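Thiol:disulfide interchange protein (Proteus mirabilis, PDB 4OD7) probably acts as a periplasmic thiol:disulfide oxidoreductase of the DsbA type, introducing disulfide bonds into newly exported proteins through a redox-active centre. Local coordinates at residues A59-D64 with S137-A142; V63-P68 with F146-V151; M154-K159 with D181-L186. The protein carries 1 engineered substitution. All coordinates share one frame; numbering follows the deposited sequence.

Overall arrangement
Strand 58-62, at one edge of the central sheet, leads into a loop that interactions 1 and 2 share through Val-63 and Asp-64. Interaction 1 sets the strand against helix 130-145 and mixes aromatic packing with amide hydrogen bonding, partly buried. Interaction 2, its centre about 9 Å away, joins the loops that follow this strand and this helix; it is apolar, partly buried, and borders the bound peptide. Interaction 3 is the buried one, an aliphatic contact of strand 153-156 with helix 172-187. Its centre lies about 18 Å from that of interaction 1, although both reach the same sheet, and Phe-146 packs on Val-155 between interactions 2 and 3.

Interaction 1. Residues A59-D64 with S137-A142; sequences ARYHVD and SQQQNA. With SCN (thiocyanate ion), chain G.
Tyr-61 lays its ring against helix 130-145, with one face under the backbone of Gln-139, whose CA stands above the plane and toward the rim. Its CG lies beside the backbone N (chi1 -63°), which turns the ring over the helix. There CD1 meets CG of Gln-139 at 3.7 Å, while CD2 presses closely on CB of Ala-142 at 3.2 Å. Gln-138 passes across the phenol end, nearly perpendicular to it, with its CD 3.5 Å from OH of Tyr-61 but without a hydrogen bond between OH and NE2.

Gln-139 supplies the main polar link. Its extended chain carries OE1 to the backbone N of His-62, which donates a bond of 2.7 Å that is nearly straight (166°) and falls on a lone pair in the carbonyl plane. The other end of the amide, NE2, bonds to Leu-135 O one helical turn earlier, so both ends of this buried group are held and its rotation is fixed. A weak hydrogen bond lies farther along, where Gln-140 NE2 donates to Asp-64 OD2 over 3.4 Å, the amide and carboxylate planes being steeply turned. The stronger partner of Asp-64 is Thr-74, whose OG1 also bonds His-62 ND1.

Arg-60 takes the other side of the strand. From its extended side chain, NH1 donates a hydrogen bond of 3.2 Å to N of a thiocyanate ion, probably from the crystallisation liquor, in the guanidinium plane at its edge, and forms a salt bridge with Glu-26. Strand and helix axes cross at -84°, 7.7 Å apart at closest approach. Helix 130-145 thus packs across an edge strand of the central sheet, an alpha/beta layering characteristic of the thioredoxin fold in the DsbA subfamily.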
loop_
_atom_site.group_PDB
_atom_site.type_symbol
_atom_site.label_atom_id
_atom_site.label_comp_id
_atom_site.label_asym_id
_atom_site.label_seq_id
_atom_site.Cartn_x
_atom_site.Cartn_y
_atom_site.Cartn_z
ATOM N N ALA A 59 7.560 -3.973 -0.220
ATOM C CA ALA A 59 7.085 -3.188 0.910
ATOM C C ALA A 59 5.710 -2.591 0.558
ATOM O O ALA A 59 5.424 -2.323 -0.612
ATOM C CB ALA A 59 8.071 -2.089 1.259
ATOM N N ARG A 60 4.884 -2.382 1.586
ATOM C CA ARG A 60 3.562 -1.741 1.475
ATOM C C ARG A 60 3.439 -0.825 2.642
ATOM O O ARG A 60 3.395 -1.306 3.755
ATOM C CB ARG A 60 2.459 -2.778 1.476
ATOM C CG ARG A 60 1.066 -2.253 1.316
ATOM C CD ARG A 60 0.109 -3.403 1.121
ATOM N NE ARG A 60 -1.304 -3.012 1.190
ATOM C CZ ARG A 60 -1.979 -2.436 0.210
ATOM N NH1 ARG A 60 -1.391 -2.144 -0.920
ATOM N NH2 ARG A 60 -3.237 -2.108 0.348
ATOM N N TYR A 61 3.388 0.479 2.384
ATOM C CA TYR A 61 3.367 1.520 3.409
ATOM C C TYR A 61 2.050 2.277 3.415
ATOM O O TYR A 61 1.487 2.557 2.363
ATOM C CB TYR A 61 4.505 2.494 3.185
ATOM C CG TYR A 61 5.902 1.880 3.297
ATOM C CD1 TYR A 61 6.150 0.764 4.092
ATOM C CD2 TYR A 61 6.972 2.426 2.578
ATOM C CE1 TYR A 61 7.456 0.222 4.165
ATOM C CE2 TYR A 61 8.241 1.905 2.647
ATOM C CZ TYR A 61 8.478 0.810 3.418
ATOM O OH TYR A 61 9.769 0.335 3.439
ATOM N N HIS A 62 1.580 2.616 4.613
ATOM C CA HIS A 62 0.369 3.407 4.794
ATOM C C HIS A 62 0.737 4.902 4.935
ATOM O O HIS A 62 1.823 5.282 5.455
ATOM C CB HIS A 62 -0.406 2.927 6.012
ATOM C CG HIS A 62 -1.766 3.543 6.138
ATOM N ND1 HIS A 62 -1.985 4.767 6.731
ATOM C CD2 HIS A 62 -2.982 3.086 5.758
ATOM C CE1 HIS A 62 -3.281 5.041 6.706
ATOM N NE2 HIS A 62 -3.908 4.039 6.119
ATOM N N VAL A 63 -0.143 5.744 4.398
ATOM C CA VAL A 63 0.088 7.170 4.432
ATOM C C VAL A 63 -0.752 7.863 5.528
ATOM O O VAL A 63 -1.850 7.465 5.832
ATOM C CB VAL A 63 -0.224 7.808 3.049
ATOM C CG1 VAL A 63 0.592 7.135 1.915
ATOM C CG2 VAL A 63 -1.715 7.784 2.757
ATOM N N ASP A 64 -0.219 8.940 6.088
ATOM C CA ASP A 64 -0.859 9.634 7.188
ATOM C C ASP A 64 -1.847 10.649 6.725
ATOM O O ASP A 64 -2.685 11.074 7.511
ATOM C CB ASP A 64 0.160 10.380 8.044
ATOM C CG ASP A 64 1.074 9.483 8.840
ATOM O OD1 ASP A 64 0.923 8.243 8.866
ATOM O OD2 ASP A 64 2.009 10.063 9.414
ATOM N N SER A 137 8.035 4.892 11.591
ATOM C CA SER A 137 9.083 5.781 11.096
ATOM C C SER A 137 9.425 5.418 9.680
ATOM O O SER A 137 9.582 6.286 8.840
ATOM C CB SER A 137 10.286 5.739 11.998
ATOM O OG SER A 137 9.887 6.151 13.274
ATOM N N GLN A 138 9.526 4.120 9.414
ATOM C CA GLN A 138 9.862 3.625 8.084
ATOM C C GLN A 138 8.876 4.103 7.024
ATOM O O GLN A 138 9.280 4.448 5.919
ATOM C CB GLN A 138 9.860 2.114 8.057
ATOM C CG GLN A 138 10.374 1.598 6.727
ATOM C CD GLN A 138 10.819 0.156 6.800
ATOM O OE1 GLN A 138 12.000 -0.128 6.891
ATOM N NE2 GLN A 138 9.857 -0.768 6.743
ATOM N N GLN A 139 7.594 4.047 7.366
ATOM C CA GLN A 139 6.506 4.464 6.472
ATOM C C GLN A 139 6.507 5.961 6.193
ATOM O O GLN A 139 6.467 6.414 5.043
ATOM C CB GLN A 139 5.192 4.047 7.085
ATOM C CG GLN A 139 5.021 2.564 7.069
ATOM C CD GLN A 139 3.733 2.114 7.710
ATOM O OE1 GLN A 139 2.687 2.046 7.057
ATOM N NE2 GLN A 139 3.801 1.781 8.995
ATOM N N GLN A 140 6.582 6.718 7.279
ATOM C CA GLN A 140 6.509 8.150 7.238
ATOM C C GLN A 140 7.665 8.723 6.446
ATOM O O GLN A 140 7.477 9.649 5.703
ATOM C CB GLN A 140 6.540 8.696 8.650
ATOM C CG GLN A 140 5.335 8.349 9.521
ATOM C CD GLN A 140 5.560 8.801 10.966
ATOM O OE1 GLN A 140 6.693 8.739 11.478
ATOM N NE2 GLN A 140 4.496 9.253 11.635
ATOM N N ASN A 141 8.861 8.161 6.620
ATOM C CA ASN A 141 10.056 8.578 5.876
ATOM C C ASN A 141 10.000 8.198 4.443
ATOM O O ASN A 141 10.540 8.905 3.616
ATOM C CB ASN A 141 11.318 7.942 6.428
ATOM C CG ASN A 141 11.717 8.468 7.760
ATOM O OD1 ASN A 141 12.390 7.771 8.499
ATOM N ND2 ASN A 141 11.348 9.700 8.076
ATOM N N ALA A 142 9.377 7.051 4.157
ATOM C CA ALA A 142 9.213 6.601 2.772
ATOM C C ALA A 142 8.298 7.492 1.994
ATOM O O ALA A 142 8.581 7.815 0.863
ATOM C CB ALA A 142 8.659 5.150 2.724
HETATM S S SCN G . 0.273 0.733 -4.624
HETATM C C SCN G . -1.133 -0.074 -3.988
HETATM N N SCN G . -2.159 -0.520 -3.582
#

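Interaction 2. Residues V63-P68 with F146-V151; sequences VDFLGP and FQINGV
Phe-65 and Val-151 carry this contact between two loops. The phenyl ring reaches the 148-150 backbone: CE2 lies 3.5 Å from Ile-148 O, CE1 the same distance from Asn-149 O, and CZ approaches Gly-150 N at 3.8 Å. Val-151 divides its two methyls between partners. CG1 touches Val-63 CG1 at 3.7 Å, the two valines lying side by side and pointing opposite ways, and CG2 meets CD1 of Leu-66 tip to tip, also at 3.7 Å. Ile-148 adds its CG2 at longer range, 4.4 Å from Phe-65 CZ.

What positions the ring lies partly in its own loop. With CG between the backbone N and carbonyl carbon (chi1 55°), the Phe-65 ring folds back over Val-63, whose CG2 sits over the centre of one face, 3.8 Å above the plane. In the other loop, Gln-147 leaves helix 130-145 with positive phi in a Schellman motif, turning the backbone toward Val-151.

Farther out, Phe-65 and Leu-66 pack on the backbone of the bound peptide. Val-151 hydrogen-bonds to it through its own backbone, as does the residue before the cis-proline in thioredoxin-fold oxidoreductases. Val-63 and Phe-65 also touch Val-143 of helix 130-145, whereas Phe-27 of strand 24-28 backs Ile-148 and Val-151. The contact joins the link between strand 58-62 and helix 70-83 to the link between helix 130-145 and strand 153-156.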
loop_
_atom_site.group_PDB
_atom_site.type_symbol
_atom_site.label_atom_id
_atom_site.label_comp_id
_atom_site.label_asym_id
_atom_site.label_seq_id
_atom_site.Cartn_x
_atom_site.Cartn_y
_atom_site.Cartn_z
ATOM N N VAL A 63 -0.143 5.744 4.398
ATOM C CA VAL A 63 0.088 7.170 4.432
ATOM C C VAL A 63 -0.752 7.863 5.528
ATOM O O VAL A 63 -1.850 7.465 5.832
ATOM C CB VAL A 63 -0.224 7.808 3.049
ATOM C CG1 VAL A 63 0.592 7.135 1.915
ATOM C CG2 VAL A 63 -1.715 7.784 2.757
ATOM N N ASP A 64 -0.219 8.940 6.088
ATOM C CA ASP A 64 -0.859 9.634 7.188
ATOM C C ASP A 64 -1.847 10.649 6.725
ATOM O O ASP A 64 -2.685 11.074 7.511
ATOM C CB ASP A 64 0.160 10.380 8.044
ATOM C CG ASP A 64 1.074 9.483 8.840
ATOM O OD1 ASP A 64 0.923 8.243 8.866
ATOM O OD2 ASP A 64 2.009 10.063 9.414
ATOM N N PHE A 65 -1.735 11.057 5.461
ATOM C CA PHE A 65 -2.319 12.324 5.042
ATOM C C PHE A 65 -3.784 12.267 4.624
ATOM O O PHE A 65 -4.378 13.308 4.372
ATOM C CB PHE A 65 -1.476 12.998 3.922
ATOM C CG PHE A 65 -1.207 12.150 2.686
ATOM C CD1 PHE A 65 -2.143 12.007 1.694
ATOM C CD2 PHE A 65 0.023 11.579 2.494
ATOM C CE1 PHE A 65 -1.878 11.264 0.582
ATOM C CE2 PHE A 65 0.285 10.832 1.381
ATOM C CZ PHE A 65 -0.661 10.683 0.414
ATOM N N LEU A 66 -4.382 11.085 4.608
ATOM C CA LEU A 66 -5.813 11.003 4.394
ATOM C C LEU A 66 -6.486 10.607 5.690
ATOM O O LEU A 66 -5.963 9.800 6.433
ATOM C CB LEU A 66 -6.140 10.020 3.293
ATOM C CG LEU A 66 -5.597 10.382 1.899
ATOM C CD1 LEU A 66 -5.970 9.311 0.877
ATOM C CD2 LEU A 66 -6.096 11.741 1.467
ATOM N N GLY A 67 -7.605 11.261 5.982
ATOM C CA GLY A 67 -8.523 10.828 7.007
ATOM C C GLY A 67 -8.165 11.402 8.346
ATOM O O GLY A 67 -7.007 11.739 8.576
ATOM N N PRO A 68 -9.145 11.525 9.244
ATOM C CA PRO A 68 -8.870 12.052 10.576
ATOM C C PRO A 68 -7.902 11.203 11.380
ATOM O O PRO A 68 -7.051 11.748 12.079
ATOM C CB PRO A 68 -10.243 12.067 11.236
ATOM C CG PRO A 68 -11.162 12.170 10.172
ATOM C CD PRO A 68 -10.586 11.371 9.042
ATOM N N PHE A 146 9.917 9.387 -1.265
ATOM C CA PHE A 146 9.374 8.996 -2.544
ATOM C C PHE A 146 8.382 10.064 -3.060
ATOM O O PHE A 146 7.774 9.885 -4.110
ATOM C CB PHE A 146 8.712 7.621 -2.435
ATOM C CG PHE A 146 9.674 6.492 -2.231
ATOM C CD1 PHE A 146 9.922 5.607 -3.253
ATOM C CD2 PHE A 146 10.334 6.315 -1.033
ATOM C CE1 PHE A 146 10.811 4.561 -3.091
ATOM C CE2 PHE A 146 11.207 5.277 -0.865
ATOM C CZ PHE A 146 11.451 4.400 -1.905
ATOM N N GLN A 147 8.258 11.172 -2.327
ATOM C CA GLN A 147 7.346 12.271 -2.660
ATOM C C GLN A 147 5.932 11.812 -3.020
ATOM O O GLN A 147 5.418 12.100 -4.114
ATOM C CB GLN A 147 7.919 13.096 -3.820
ATOM N N ILE A 148 5.302 11.097 -2.094
ATOM C CA ILE A 148 3.977 10.530 -2.333
ATOM C C ILE A 148 2.951 11.495 -1.846
ATOM O O ILE A 148 2.909 11.803 -0.664
ATOM C CB ILE A 148 3.804 9.187 -1.640
ATOM C CG1 ILE A 148 4.940 8.249 -2.050
ATOM C CG2 ILE A 148 2.383 8.594 -1.913
ATOM C CD1 ILE A 148 5.036 8.035 -3.526
ATOM N N ASN A 149 2.135 11.970 -2.778
ATOM C CA ASN A 149 1.120 12.969 -2.500
ATOM C C ASN A 149 -0.274 12.434 -2.740
ATOM O O ASN A 149 -1.236 13.085 -2.395
ATOM C CB ASN A 149 1.317 14.190 -3.413
ATOM C CG ASN A 149 2.541 15.012 -3.064
ATOM O OD1 ASN A 149 2.862 15.225 -1.893
ATOM N ND2 ASN A 149 3.233 15.489 -4.096
ATOM N N GLY A 150 -0.355 11.255 -3.346
ATOM C CA GLY A 150 -1.602 10.646 -3.698
ATOM C C GLY A 150 -1.431 9.152 -3.695
ATOM O O GLY A 150 -0.332 8.637 -3.873
ATOM N N VAL A 151 -2.534 8.453 -3.469
ATOM C CA VAL A 151 -2.545 7.010 -3.385
ATOM C C VAL A 151 -3.744 6.464 -4.128
ATOM O O VAL A 151 -4.795 7.090 -4.191
ATOM C CB VAL A 151 -2.614 6.492 -1.926
ATOM C CG1 VAL A 151 -1.273 6.673 -1.215
ATOM C CG2 VAL A 151 -3.767 7.131 -1.152
#

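Interaction 3. Residues M154-K159 with D181-L186; sequences MVIDGK and DVVNQL
With CG1 beside the backbone N (chi1 -64°) and the chain extended beyond it (chi2 167°), Ile-156 sends CD1 out from strand 153-156 to the helix. This methyl touches CD1 of Leu-186 at 3.6 Å and CG1 of Val-183 at 3.8 Å, and so serves both helix residues, one turn apart. The isoleucine side chain stands nearly perpendicular to that of Leu-186 and oblique to that of Val-183. Met-154 lies two residues earlier on the same face of the strand; its chain, extended through chi1 and chi2, carries SD to Val-183, 4.2 Å from CG2.

Beyond the strand end, Asp-157 OD2 comes within 3.6 Å of Leu-186 O, a proximity of two acceptors without a bond; the rest of the contact is aliphatic and buried. Met-162 of strand 160-162 packs on both Ile-156 and Leu-186, while Tyr-179 of helix 172-187 flanks Met-154.

The local axes of strand and helix run 29° from parallel and 9.9 Å apart. Strand 153-156 pairs antiparallel with 160-162, and the chain then continues into helix 172-187, which covers this part of the sheet: the beta-beta-alpha unit that ends the thioredoxin fold.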
loop_
_atom_site.group_PDB
_atom_site.type_symbol
_atom_site.label_atom_id
_atom_site.label_comp_id
_atom_site.label_asym_id
_atom_site.label_seq_id
_atom_site.Cartn_x
_atom_site.Cartn_y
_atom_site.Cartn_z
ATOM N N MET A 154 2.951 3.293 -6.536
ATOM C CA MET A 154 3.977 2.229 -6.454
ATOM C C MET A 154 5.260 2.761 -7.119
ATOM O O MET A 154 5.208 3.419 -8.160
ATOM C CB MET A 154 3.476 0.936 -7.139
ATOM C CG MET A 154 4.279 -0.316 -6.926
ATOM S SD MET A 154 3.668 -1.739 -7.855
ATOM C CE MET A 154 2.142 -2.098 -7.023
ATOM N N VAL A 155 6.393 2.586 -6.459
ATOM C CA VAL A 155 7.664 3.051 -6.995
ATOM C C VAL A 155 8.614 1.877 -7.098
ATOM O O VAL A 155 8.636 1.032 -6.199
ATOM C CB VAL A 155 8.243 4.153 -6.159
ATOM C CG1 VAL A 155 9.563 4.623 -6.764
ATOM C CG2 VAL A 155 7.218 5.284 -6.093
ATOM N N ILE A 156 9.353 1.780 -8.200
ATOM C CA ILE A 156 10.196 0.610 -8.418
ATOM C C ILE A 156 11.674 0.973 -8.435
ATOM O O ILE A 156 12.051 1.947 -9.056
ATOM C CB ILE A 156 9.790 -0.073 -9.707
ATOM C CG1 ILE A 156 8.352 -0.575 -9.537
ATOM C CG2 ILE A 156 10.720 -1.221 -10.023
ATOM C CD1 ILE A 156 7.702 -0.995 -10.791
ATOM N N ASP A 157 12.485 0.185 -7.719
ATOM C CA ASP A 157 13.927 0.405 -7.594
ATOM C C ASP A 157 14.298 1.797 -7.086
ATOM O O ASP A 157 15.443 2.264 -7.281
ATOM C CB ASP A 157 14.611 0.122 -8.929
ATOM C CG ASP A 157 14.545 -1.345 -9.300
ATOM O OD1 ASP A 157 14.557 -2.189 -8.370
ATOM O OD2 ASP A 157 14.450 -1.653 -10.509
ATOM N N GLY A 158 13.355 2.417 -6.375
ATOM C CA GLY A 158 13.525 3.758 -5.849
ATOM C C GLY A 158 13.702 4.808 -6.927
ATOM O O GLY A 158 14.085 5.936 -6.633
ATOM N N LYS A 159 13.387 4.453 -8.173
ATOM C CA LYS A 159 13.743 5.282 -9.339
ATOM C C LYS A 159 12.580 5.498 -10.329
ATOM O O LYS A 159 12.518 6.560 -10.949
ATOM C CB LYS A 159 14.980 4.723 -10.080
ATOM C CG LYS A 159 14.802 3.470 -10.917
ATOM C CD LYS A 159 16.134 3.113 -11.618
ATOM C CE LYS A 159 16.497 1.627 -11.466
ATOM N NZ LYS A 159 17.677 1.168 -12.287
ATOM N N ASP A 181 2.457 -7.030 -15.674
ATOM C CA ASP A 181 3.330 -7.135 -16.834
ATOM C C ASP A 181 4.353 -5.987 -16.862
ATOM O O ASP A 181 5.537 -6.217 -17.032
ATOM C CB ASP A 181 2.464 -7.126 -18.080
ATOM C CG ASP A 181 3.070 -7.850 -19.252
ATOM O OD1 ASP A 181 3.996 -8.679 -19.070
ATOM O OD2 ASP A 181 2.571 -7.592 -20.374
ATOM N N VAL A 182 3.886 -4.745 -16.717
ATOM C CA VAL A 182 4.764 -3.551 -16.718
ATOM C C VAL A 182 5.811 -3.546 -15.592
ATOM O O VAL A 182 6.942 -3.135 -15.802
ATOM C CB VAL A 182 3.934 -2.250 -16.665
ATOM C CG1 VAL A 182 4.811 -1.020 -16.590
ATOM C CG2 VAL A 182 3.077 -2.169 -17.893
ATOM N N VAL A 183 5.405 -3.939 -14.384
ATOM C CA VAL A 183 6.298 -3.951 -13.220
ATOM C C VAL A 183 7.503 -4.841 -13.429
ATOM O O VAL A 183 8.632 -4.427 -13.179
ATOM C CB VAL A 183 5.570 -4.396 -11.962
ATOM C CG1 VAL A 183 6.553 -4.594 -10.801
ATOM C CG2 VAL A 183 4.530 -3.368 -11.617
ATOM N N ASN A 184 7.244 -6.057 -13.892
ATOM C CA ASN A 184 8.284 -7.055 -14.105
ATOM C C ASN A 184 9.274 -6.583 -15.182
ATOM O O ASN A 184 10.458 -6.939 -15.153
ATOM C CB ASN A 184 7.655 -8.379 -14.554
ATOM C CG ASN A 184 6.943 -9.104 -13.454
ATOM O OD1 ASN A 184 6.995 -8.723 -12.296
ATOM N ND2 ASN A 184 6.242 -10.153 -13.820
ATOM N N GLN A 185 8.802 -5.739 -16.103
ATOM C CA GLN A 185 9.669 -5.182 -17.130
ATOM C C GLN A 185 10.538 -4.098 -16.532
ATOM O O GLN A 185 11.703 -3.976 -16.877
ATOM C CB GLN A 185 8.850 -4.628 -18.310
ATOM N N LEU A 186 9.990 -3.327 -15.615
ATOM C CA LEU A 186 10.783 -2.341 -14.918
ATOM C C LEU A 186 11.742 -2.988 -13.944
ATOM O O LEU A 186 12.741 -2.388 -13.535
ATOM C CB LEU A 186 9.880 -1.426 -14.138
ATOM C CG LEU A 186 9.156 -0.381 -14.957
ATOM C CD1 LEU A 186 7.860 -0.033 -14.282
ATOM C CD2 LEU A 186 10.035 0.828 -15.064
#